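Local coordinates for putative sugar binding protein (Geobacillus stearothermophilus, PDB 6GUQ) that probably serves as the sugar-binding component of a transport system, holding a single glucose molecule in the cleft between its two lobes, at residues I195-A200 against S221-I226; F246-E251 against A262-Q267; V266-E271 against N294-V299. All coordinates share one frame; numbering follows the deposited sequence.

Contact 1. Residues I195-A200 against S221-I226; sequences ITRVQA and SALDAI. With BGC (beta-D-glucopyranose), chain B.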
loop_
_atom_site.group_PDB
_atom_site.type_symbol
_atom_site.label_atom_id
_atom_site.label_comp_id
_atom_site.label_asym_id
_atom_site.label_seq_id
_atom_site.Cartn_x
_atom_site.Cartn_y
_atom_site.Cartn_z
ATOM N N ILE A 195 8.136 -0.941 6.198
ATOM C CA ILE A 195 7.459 -2.075 5.558
ATOM C C ILE A 195 8.178 -3.422 5.725
ATOM O O ILE A 195 8.189 -4.250 4.807
ATOM C CB ILE A 195 7.153 -1.773 4.063
ATOM C CG1 ILE A 195 8.402 -1.621 3.192
ATOM C CG2 ILE A 195 6.265 -0.518 3.926
ATOM C CD1 ILE A 195 8.164 -2.019 1.777
ATOM N N THR A 196 8.701 -3.704 6.920
ATOM C CA THR A 196 9.119 -5.058 7.279
ATOM C C THR A 196 8.287 -5.594 8.446
ATOM O O THR A 196 7.700 -4.828 9.211
ATOM C CB THR A 196 10.602 -5.111 7.639
ATOM O OG1 THR A 196 10.820 -4.394 8.857
ATOM C CG2 THR A 196 11.440 -4.497 6.513
ATOM N N ARG A 197 8.182 -6.923 8.528
ATOM C CA ARG A 197 7.572 -7.550 9.701
ATOM C C ARG A 197 8.357 -7.199 10.957
ATOM O O ARG A 197 7.783 -6.802 11.982
ATOM C CB ARG A 197 7.521 -9.075 9.540
ATOM C CG ARG A 197 6.766 -9.577 8.321
ATOM C CD ARG A 197 7.196 -11.011 7.954
ATOM N NE ARG A 197 6.053 -11.863 7.605
ATOM C CZ ARG A 197 5.627 -12.093 6.362
ATOM N NH1 ARG A 197 6.254 -11.540 5.316
ATOM N NH2 ARG A 197 4.570 -12.885 6.162
ATOM N N VAL A 198 9.683 -7.309 10.875
ATOM C CA VAL A 198 10.537 -7.184 12.054
ATOM C C VAL A 198 10.408 -5.793 12.664
ATOM O O VAL A 198 10.263 -5.652 13.883
ATOM C CB VAL A 198 11.995 -7.519 11.679
ATOM C CG1 VAL A 198 12.950 -7.013 12.721
ATOM C CG2 VAL A 198 12.161 -9.021 11.437
ATOM N N GLN A 199 10.445 -4.742 11.835
ATOM C CA GLN A 199 10.376 -3.400 12.402
ATOM C C GLN A 199 8.970 -3.012 12.827
ATOM O O GLN A 199 8.817 -2.110 13.653
ATOM C CB GLN A 199 10.917 -2.369 11.423
ATOM C CG GLN A 199 12.414 -2.300 11.424
ATOM C CD GLN A 199 12.935 -1.407 10.335
ATOM O OE1 GLN A 199 13.291 -1.873 9.249
ATOM N NE2 GLN A 199 12.954 -0.108 10.602
ATOM N N ALA A 200 7.939 -3.665 12.299
ATOM C CA ALA A 200 6.610 -3.442 12.858
ATOM C C ALA A 200 6.525 -4.035 14.257
ATOM O O ALA A 200 6.020 -3.397 15.186
ATOM C CB ALA A 200 5.534 -4.030 11.944
ATOM N N SER A 221 0.212 -0.653 6.073
ATOM C CA SER A 221 0.808 -1.354 4.939
ATOM C C SER A 221 0.752 -2.865 5.173
ATOM O O SER A 221 0.371 -3.339 6.247
ATOM C CB SER A 221 2.245 -0.869 4.686
ATOM O OG SER A 221 3.114 -1.202 5.762
ATOM N N ALA A 222 1.172 -3.634 4.162
ATOM C CA ALA A 222 0.790 -5.047 4.085
ATOM C C ALA A 222 1.334 -5.903 5.235
ATOM O O ALA A 222 0.716 -6.916 5.595
ATOM C CB ALA A 222 1.237 -5.630 2.744
ATOM N N LEU A 223 2.483 -5.550 5.808
ATOM C CA LEU A 223 3.115 -6.391 6.820
ATOM C C LEU A 223 2.982 -5.846 8.245
ATOM O O LEU A 223 3.601 -6.394 9.172
ATOM C CB LEU A 223 4.594 -6.573 6.482
ATOM C CG LEU A 223 4.924 -7.242 5.146
ATOM C CD1 LEU A 223 6.405 -7.053 4.776
ATOM C CD2 LEU A 223 4.557 -8.715 5.215
ATOM N N ASP A 224 2.189 -4.794 8.451
ATOM C CA ASP A 224 2.210 -4.099 9.736
ATOM C C ASP A 224 1.413 -4.844 10.798
ATOM O O ASP A 224 1.891 -5.026 11.924
ATOM C CB ASP A 224 1.682 -2.676 9.572
ATOM C CG ASP A 224 2.667 -1.778 8.840
ATOM O OD1 ASP A 224 3.898 -2.049 8.891
ATOM O OD2 ASP A 224 2.205 -0.812 8.197
ATOM N N ALA A 225 0.195 -5.282 10.461
ATOM C CA ALA A 225 -0.623 -5.998 11.433
ATOM C C ALA A 225 -0.015 -7.344 11.805
ATOM O O ALA A 225 -0.293 -7.856 12.894
ATOM C CB ALA A 225 -2.046 -6.188 10.904
ATOM N N ILE A 226 0.806 -7.918 10.924
ATOM C CA ILE A 226 1.472 -9.184 11.213
ATOM C C ILE A 226 2.524 -8.985 12.304
ATOM O O ILE A 226 2.601 -9.760 13.271
ATOM C CB ILE A 226 2.068 -9.760 9.910
ATOM C CG1 ILE A 226 0.971 -10.446 9.091
ATOM C CG2 ILE A 226 3.201 -10.722 10.179
ATOM C CD1 ILE A 226 1.157 -10.344 7.586
HETATM C C2 BGC B . 1.046 -0.909 -0.066
HETATM C C3 BGC B . 2.342 -0.935 -0.800
HETATM C C4 BGC B . 3.448 -1.223 0.167
HETATM C C5 BGC B . 3.246 -2.555 0.854
HETATM C C6 BGC B . 4.337 -2.704 1.873
HETATM C C1 BGC B . 0.797 -2.183 0.725
HETATM O O1 BGC B . -0.238 -1.967 1.581
HETATM O O2 BGC B . -0.091 -0.729 -0.936
HETATM O O3 BGC B . 2.620 0.398 -1.279
HETATM O O4 BGC B . 4.723 -1.281 -0.470
HETATM O O5 BGC B . 1.966 -2.586 1.555
HETATM O O6 BGC B . 4.298 -4.008 2.367
HETATM O O HOH W 1 5.570 -3.701 7.719
#
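On one wall of the sugar-binding cleft, the turns that start helices 197-210 and 224-234 meet where L223 wedges between I195 and R197. L223 has the largest area covered here, and its CG lies anti to its carbonyl carbon (chi1 -61°), which carries the branch toward the other turn; there CD1 and CD2 part to different partners. CD1 reaches the backbone of the other turn, 3.3 Å from I195 O. CD2 sits over one face of the R197 guanidinium, displaced toward its rim, and lies 3.3 Å from R197 NH1. A branched aliphatic residue suits this place, because it can cover a flat cation while the cation's N-H groups stay turned to D43 and E251, with which R197 forms salt bridges. I226 CG2 comes obliquely to R197 NE, and A200, small enough for close approach of the helices, sets its CB near the carbonyl and carboxylate of D224.

D224 is the polar counterpart. Its OD2 accepts from S221 OG at 2.6 Å and from S221 N at 2.9 Å, both donors standing above the same face of the carboxylate. Its OD1 takes a water hydrogen at 2.6 Å, and that water also donates to T196 O at 2.8 Å, tying the two turns together; S193 adds a further bond to OD1. T196 OG1 caps the start of its helix by accepting from Q199 N.

The sugar meets both segments: A222 N donates to BGC O5 at 2.9 Å, and I195 CG2 touches BGC C6 at 3.6 Å. Since the turns touch directly by van der Waals packing, much of it methyl against polar group, and the polar link runs through water, D224, gripped by both S221 donors, probably fixes the turn that presents A222 N to the sugar.

Contact 2. Residues F246-E251 against A262-Q267; sequences FDTLPE and AATVVQ. With BGC (beta-D-glucopyranose), chain B.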
loop_
_atom_site.group_PDB
_atom_site.type_symbol
_atom_site.label_atom_id
_atom_site.label_comp_id
_atom_site.label_asym_id
_atom_site.label_seq_id
_atom_site.Cartn_x
_atom_site.Cartn_y
_atom_site.Cartn_z
ATOM N N PHE A 246 -3.817 -3.853 6.958
ATOM C CA PHE A 246 -4.037 -3.713 5.525
ATOM C C PHE A 246 -3.753 -5.029 4.813
ATOM O O PHE A 246 -2.944 -5.847 5.268
ATOM C CB PHE A 246 -3.148 -2.612 4.921
ATOM C CG PHE A 246 -3.895 -1.358 4.555
ATOM C CD1 PHE A 246 -4.313 -0.472 5.541
ATOM C CD2 PHE A 246 -4.175 -1.059 3.215
ATOM C CE1 PHE A 246 -5.007 0.696 5.208
ATOM C CE2 PHE A 246 -4.870 0.108 2.865
ATOM C CZ PHE A 246 -5.293 0.982 3.854
ATOM N N ASP A 247 -4.453 -5.226 3.697
ATOM C CA ASP A 247 -4.200 -6.300 2.741
ATOM C C ASP A 247 -4.517 -7.688 3.291
ATOM O O ASP A 247 -4.929 -7.834 4.450
ATOM C CB ASP A 247 -2.757 -6.216 2.244
ATOM C CG ASP A 247 -2.476 -4.886 1.546
ATOM O OD1 ASP A 247 -3.185 -4.582 0.538
ATOM O OD2 ASP A 247 -1.573 -4.142 2.013
ATOM N N THR A 248 -4.331 -8.711 2.451
ATOM C CA THR A 248 -4.831 -10.055 2.707
ATOM C C THR A 248 -3.756 -11.116 2.482
ATOM O O THR A 248 -4.066 -12.237 2.067
ATOM C CB THR A 248 -6.047 -10.344 1.833
ATOM O OG1 THR A 248 -5.707 -10.093 0.462
ATOM C CG2 THR A 248 -7.252 -9.458 2.235
ATOM N N LEU A 249 -2.487 -10.785 2.737
ATOM C CA LEU A 249 -1.403 -11.762 2.722
ATOM C C LEU A 249 -1.779 -12.964 3.582
ATOM O O LEU A 249 -2.541 -12.811 4.545
ATOM C CB LEU A 249 -0.108 -11.135 3.238
ATOM C CG LEU A 249 0.500 -10.006 2.419
ATOM C CD1 LEU A 249 1.822 -9.550 3.024
ATOM C CD2 LEU A 249 0.688 -10.486 0.994
ATOM N N PRO A 250 -1.251 -14.161 3.284
ATOM C CA PRO A 250 -1.703 -15.375 4.004
ATOM C C PRO A 250 -1.706 -15.265 5.523
ATOM O O PRO A 250 -2.691 -15.653 6.177
ATOM C CB PRO A 250 -0.708 -16.440 3.520
ATOM C CG PRO A 250 -0.328 -15.989 2.154
ATOM C CD PRO A 250 -0.296 -14.478 2.205
ATOM N N GLU A 251 -0.628 -14.739 6.108
ATOM C CA GLU A 251 -0.541 -14.724 7.563
ATOM C C GLU A 251 -1.540 -13.763 8.187
ATOM O O GLU A 251 -1.914 -13.944 9.352
ATOM C CB GLU A 251 0.871 -14.371 7.995
ATOM C CG GLU A 251 1.371 -15.380 8.986
ATOM C CD GLU A 251 2.724 -15.030 9.519
ATOM O OE1 GLU A 251 2.959 -15.253 10.741
ATOM O OE2 GLU A 251 3.539 -14.518 8.703
ATOM N N ALA A 262 -8.561 -8.308 13.981
ATOM C CA ALA A 262 -10.013 -8.196 13.928
ATOM C C ALA A 262 -10.551 -7.776 12.568
ATOM O O ALA A 262 -11.705 -8.086 12.246
ATOM C CB ALA A 262 -10.500 -7.198 14.978
ATOM N N ALA A 263 -9.756 -7.072 11.767
ATOM C CA ALA A 263 -10.215 -6.591 10.474
ATOM C C ALA A 263 -9.011 -6.207 9.636
ATOM O O ALA A 263 -7.917 -5.962 10.156
ATOM C CB ALA A 263 -11.164 -5.394 10.611
ATOM N N THR A 264 -9.233 -6.140 8.324
ATOM C CA THR A 264 -8.162 -5.728 7.433
ATOM C C THR A 264 -8.748 -5.115 6.161
ATOM O O THR A 264 -9.781 -5.560 5.646
ATOM C CB THR A 264 -7.208 -6.903 7.135
ATOM O OG1 THR A 264 -6.090 -6.447 6.357
ATOM C CG2 THR A 264 -7.921 -8.056 6.433
ATOM N N VAL A 265 -8.091 -4.053 5.703
ATOM C CA VAL A 265 -8.484 -3.321 4.505
ATOM C C VAL A 265 -8.032 -4.103 3.280
ATOM O O VAL A 265 -6.832 -4.280 3.054
ATOM C CB VAL A 265 -7.878 -1.912 4.509
ATOM C CG1 VAL A 265 -8.249 -1.173 3.237
ATOM C CG2 VAL A 265 -8.324 -1.158 5.734
ATOM N N VAL A 266 -8.992 -4.555 2.478
ATOM C CA VAL A 266 -8.697 -5.303 1.258
ATOM C C VAL A 266 -8.097 -4.389 0.195
ATOM O O VAL A 266 -8.528 -3.244 0.031
ATOM C CB VAL A 266 -9.985 -5.965 0.742
ATOM C CG1 VAL A 266 -9.862 -6.299 -0.729
ATOM C CG2 VAL A 266 -10.326 -7.186 1.571
ATOM N N GLN A 267 -7.101 -4.893 -0.539
ATOM C CA GLN A 267 -6.669 -4.295 -1.803
ATOM C C GLN A 267 -6.658 -5.363 -2.883
ATOM O O GLN A 267 -6.829 -6.558 -2.617
ATOM C CB GLN A 267 -5.282 -3.659 -1.727
ATOM C CG GLN A 267 -5.166 -2.523 -0.754
ATOM C CD GLN A 267 -3.926 -1.685 -0.976
ATOM O OE1 GLN A 267 -3.981 -0.649 -1.641
ATOM N NE2 GLN A 267 -2.791 -2.132 -0.429
HETATM C C2 BGC B . 1.046 -0.909 -0.066
HETATM C C3 BGC B . 2.342 -0.935 -0.800
HETATM C C4 BGC B . 3.448 -1.223 0.167
HETATM C C5 BGC B . 3.246 -2.555 0.854
HETATM C C6 BGC B . 4.337 -2.704 1.873
HETATM C C1 BGC B . 0.797 -2.183 0.725
HETATM O O1 BGC B . -0.238 -1.967 1.581
HETATM O O2 BGC B . -0.091 -0.729 -0.936
HETATM O O3 BGC B . 2.620 0.398 -1.279
HETATM O O4 BGC B . 4.723 -1.281 -0.470
HETATM O O5 BGC B . 1.966 -2.586 1.555
HETATM O O6 BGC B . 4.298 -4.008 2.367
HETATM O O HOH W 2 -4.887 -7.214 -0.381
#
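F246 and V265 lie side by side on neighbouring parallel strands, with the aromatic ring laid flat against the valine. V265 CB stands 3.7 Å from the centroid of the F246 ring and only 2° off its normal, a CH-pi contact over the face. Beta branching lets V265 spread further: CG1 comes to 3.6 Å from F246 CE2, while CG2 lies nearer CE1. At the ring's edge, close to its plane, is the Q267 amide nitrogen, the amide itself standing almost perpendicular to the ring. With F246 cut back to an alanine, V265 would probably lose the ring that covers it, and a gap would open beside the Q267 amide.

D247 follows F246 and joins the strands through backbone and side chain alike. D247 N donates to V265 O at 2.6 Å, and T264 OG1 donates to D247 O, also at 2.6 Å, in the carbonyl plane on a lone pair. The threonine hydroxyl can do this because it is anti to its own backbone N (chi1 -175°). Further out, the carboxylate faces the sugar. Its OD1 uses the syn lone pair to accept from Q267 NE2 at 2.7 Å, and OD2 accepts from BGC O1 at 2.6 Å. Q267 NE2 also donates to BGC O2 at 3.1 Å, so the one amide nitrogen serves both aspartate and ligand; OE1 is hydrogen-bonded to T133, and the donation from NE2 to the carboxylate is what indicates which way round the amide sits.

Strand 242-246, helix 250-258 and strand 263-266 form a beta-alpha-beta unit, and D247 and Q267, just past the carboxyl ends of its parallel strands, contribute to the sugar site, as is usual for alpha/beta folds of the periplasmic binding protein kind.

Contact 3. Residues V266-E271 against N294-V299; sequences VQEPYE and NTETKV. With BGC (beta-D-glucopyranose), chain B.
E268 and E296 bring the aliphatic parts of their side chains together while their acidic ends diverge. Starting from the backbone, E268 CB lies 4.2 Å from T295 CB. CG follows, anti to the carbonyl carbon, and meets E296 CG at 3.5 Å, the closest approach of these two chains. A bend at chi2 (-59°) then turns the carboxylate aside, and the two acid planes end 55° apart, with E268 OE1 5.2 Å from E296 OE2. At the tip, OE1 accepts from a water at 3.2 Å, and the ammonium of K298 donates to that same water, K298 NZ standing 2.7 Å from it. This indirect link to a lysine would probably ease the proximity of the like charges. Long, flexible glutamates suit a partly open edge, where methylenes can pack and the charged ends remain near water.

A second water joins the backbones, accepting from E268 N and donating to E296 O; it also lies 2.6 Å from T295 OG1. Nearer the sheet, V266 N donates to K298 O at 2.7 Å, almost in line with the carbonyl. T297 OG1 donates to V266 O at 3.0 Å, similarly straight, adding a side-chain tie where the strand is interrupted.

In the sheet, strand 292-300 lies antiparallel beside strand 263-266, from which the chain leaves for helix 269-284, which packs on helix 43-59. The position of the two segments between the lobes, beside the cleft, is consistent with two of the three crossover segments that form the hinge of type I periplasmic binding proteins.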
loop_
_atom_site.group_PDB
_atom_site.type_symbol
_atom_site.label_atom_id
_atom_site.label_comp_id
_atom_site.label_asym_id
_atom_site.label_seq_id
_atom_site.Cartn_x
_atom_site.Cartn_y
_atom_site.Cartn_z
ATOM N N VAL A 266 -8.992 -4.555 2.478
ATOM C CA VAL A 266 -8.697 -5.303 1.258
ATOM C C VAL A 266 -8.097 -4.389 0.195
ATOM O O VAL A 266 -8.528 -3.244 0.031
ATOM C CB VAL A 266 -9.985 -5.965 0.742
ATOM C CG1 VAL A 266 -9.862 -6.299 -0.729
ATOM C CG2 VAL A 266 -10.326 -7.186 1.571
ATOM N N GLN A 267 -7.101 -4.893 -0.539
ATOM C CA GLN A 267 -6.669 -4.295 -1.803
ATOM C C GLN A 267 -6.658 -5.363 -2.883
ATOM O O GLN A 267 -6.829 -6.558 -2.617
ATOM C CB GLN A 267 -5.282 -3.659 -1.727
ATOM C CG GLN A 267 -5.166 -2.523 -0.754
ATOM C CD GLN A 267 -3.926 -1.685 -0.976
ATOM O OE1 GLN A 267 -3.981 -0.649 -1.641
ATOM N NE2 GLN A 267 -2.791 -2.132 -0.429
ATOM N N GLU A 268 -6.439 -4.919 -4.120
ATOM C CA GLU A 268 -6.439 -5.791 -5.291
ATOM C C GLU A 268 -5.095 -5.682 -6.006
ATOM O O GLU A 268 -5.002 -5.087 -7.088
ATOM C CB GLU A 268 -7.597 -5.443 -6.224
ATOM C CG GLU A 268 -8.973 -5.778 -5.664
ATOM C CD GLU A 268 -9.125 -7.260 -5.330
ATOM O OE1 GLU A 268 -9.813 -7.596 -4.327
ATOM O OE2 GLU A 268 -8.554 -8.091 -6.076
ATOM N N PRO A 269 -4.030 -6.251 -5.428
ATOM C CA PRO A 269 -2.708 -6.102 -6.062
ATOM C C PRO A 269 -2.588 -6.829 -7.393
ATOM O O PRO A 269 -1.925 -6.320 -8.304
ATOM C CB PRO A 269 -1.747 -6.662 -5.001
ATOM C CG PRO A 269 -2.584 -7.571 -4.175
ATOM C CD PRO A 269 -3.956 -6.974 -4.146
ATOM N N TYR A 270 -3.216 -7.998 -7.543
ATOM C CA TYR A 270 -3.184 -8.683 -8.828
ATOM C C TYR A 270 -3.917 -7.871 -9.893
ATOM O O TYR A 270 -3.377 -7.616 -10.983
ATOM C CB TYR A 270 -3.791 -10.089 -8.706
ATOM C CG TYR A 270 -3.815 -10.883 -10.012
ATOM C CD1 TYR A 270 -4.807 -10.662 -10.976
ATOM C CD2 TYR A 270 -2.853 -11.856 -10.281
ATOM C CE1 TYR A 270 -4.830 -11.377 -12.173
ATOM C CE2 TYR A 270 -2.868 -12.580 -11.476
ATOM C CZ TYR A 270 -3.859 -12.332 -12.415
ATOM O OH TYR A 270 -3.884 -13.048 -13.587
ATOM N N GLU A 271 -5.151 -7.450 -9.599
ATOM C CA GLU A 271 -5.918 -6.729 -10.605
ATOM C C GLU A 271 -5.296 -5.376 -10.916
ATOM O O GLU A 271 -5.382 -4.910 -12.054
ATOM C CB GLU A 271 -7.387 -6.573 -10.168
ATOM C CG GLU A 271 -8.100 -7.916 -9.912
ATOM C CD GLU A 271 -8.445 -8.708 -11.183
ATOM O OE1 GLU A 271 -8.817 -9.902 -11.042
ATOM O OE2 GLU A 271 -8.345 -8.156 -12.315
ATOM N N ASN A 294 -9.605 3.511 -9.811
ATOM C CA ASN A 294 -9.494 3.086 -8.421
ATOM C C ASN A 294 -9.981 1.648 -8.294
ATOM O O ASN A 294 -11.186 1.384 -8.380
ATOM C CB ASN A 294 -10.291 4.022 -7.524
ATOM C CG ASN A 294 -9.535 5.289 -7.198
ATOM O OD1 ASN A 294 -8.301 5.282 -7.030
ATOM N ND2 ASN A 294 -10.269 6.392 -7.098
ATOM N N THR A 295 -9.045 0.716 -8.100
ATOM C CA THR A 295 -9.415 -0.655 -7.791
ATOM C C THR A 295 -10.132 -0.702 -6.441
ATOM O O THR A 295 -10.085 0.240 -5.647
ATOM C CB THR A 295 -8.190 -1.561 -7.785
ATOM O OG1 THR A 295 -7.227 -1.046 -6.865
ATOM C CG2 THR A 295 -7.563 -1.608 -9.185
ATOM N N GLU A 296 -10.830 -1.807 -6.203
ATOM C CA GLU A 296 -11.816 -1.855 -5.132
ATOM C C GLU A 296 -11.124 -1.993 -3.769
ATOM O O GLU A 296 -10.029 -2.554 -3.645
ATOM C CB GLU A 296 -12.810 -2.997 -5.376
ATOM C CG GLU A 296 -12.149 -4.316 -5.845
ATOM C CD GLU A 296 -12.337 -4.651 -7.343
ATOM O OE1 GLU A 296 -11.605 -4.091 -8.205
ATOM O OE2 GLU A 296 -13.200 -5.514 -7.652
ATOM N N THR A 297 -11.762 -1.429 -2.749
ATOM C CA THR A 297 -11.273 -1.476 -1.380
ATOM C C THR A 297 -12.459 -1.589 -0.431
ATOM O O THR A 297 -13.513 -0.987 -0.661
ATOM C CB THR A 297 -10.428 -0.236 -1.060
ATOM O OG1 THR A 297 -9.644 -0.508 0.090
ATOM C CG2 THR A 297 -11.289 0.999 -0.795
ATOM N N LYS A 298 -12.287 -2.391 0.616
ATOM C CA LYS A 298 -13.321 -2.652 1.612
ATOM C C LYS A 298 -12.644 -3.252 2.840
ATOM O O LYS A 298 -11.518 -3.751 2.763
ATOM C CB LYS A 298 -14.402 -3.605 1.075
ATOM C CG LYS A 298 -13.817 -4.820 0.347
ATOM C CD LYS A 298 -14.808 -5.977 0.235
ATOM C CE LYS A 298 -14.207 -7.163 -0.534
ATOM N NZ LYS A 298 -13.994 -6.877 -1.994
ATOM N N VAL A 299 -13.345 -3.204 3.973
ATOM C CA VAL A 299 -12.865 -3.788 5.222
ATOM C C VAL A 299 -13.526 -5.143 5.414
ATOM O O VAL A 299 -14.756 -5.241 5.418
ATOM C CB VAL A 299 -13.166 -2.876 6.418
ATOM C CG1 VAL A 299 -12.808 -3.593 7.684
ATOM C CG2 VAL A 299 -12.415 -1.544 6.284
HETATM C C2 BGC B . 1.046 -0.909 -0.066
HETATM C C3 BGC B . 2.342 -0.935 -0.800
HETATM C C4 BGC B . 3.448 -1.223 0.167
HETATM C C5 BGC B . 3.246 -2.555 0.854
HETATM C C6 BGC B . 4.337 -2.704 1.873
HETATM C C1 BGC B . 0.797 -2.183 0.725
HETATM O O1 BGC B . -0.238 -1.967 1.581
HETATM O O2 BGC B . -0.091 -0.729 -0.936
HETATM O O3 BGC B . 2.620 0.398 -1.279
HETATM O O4 BGC B . 4.723 -1.281 -0.470
HETATM O O5 BGC B . 1.966 -2.586 1.555
HETATM O O6 BGC B . 4.298 -4.008 2.367
HETATM O O HOH W 3 -7.140 -1.848 -4.367
HETATM O O HOH W 4 -11.851 -5.515 -2.949
#

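The three contacts follow one another along the chain, the third beginning on V266 and Q267, where the second ends. Contact 1 lies at the helix starts that line the cleft, its centre about 12 Å from that of contact 2. Contacts 2 and 3 are about 10 Å apart at their centres and reach the same sheet, where strands 263-266 and 292-300 are neighbours. Contacts 1 and 2 join directly through the R197-E251 salt bridge and the packing of L223 on L249, whereas contacts 1 and 3, centres about 19 Å apart, do not touch. All three touch the glucose, so one ligand links the helix starts, the strand ends and the segments passing between lobes.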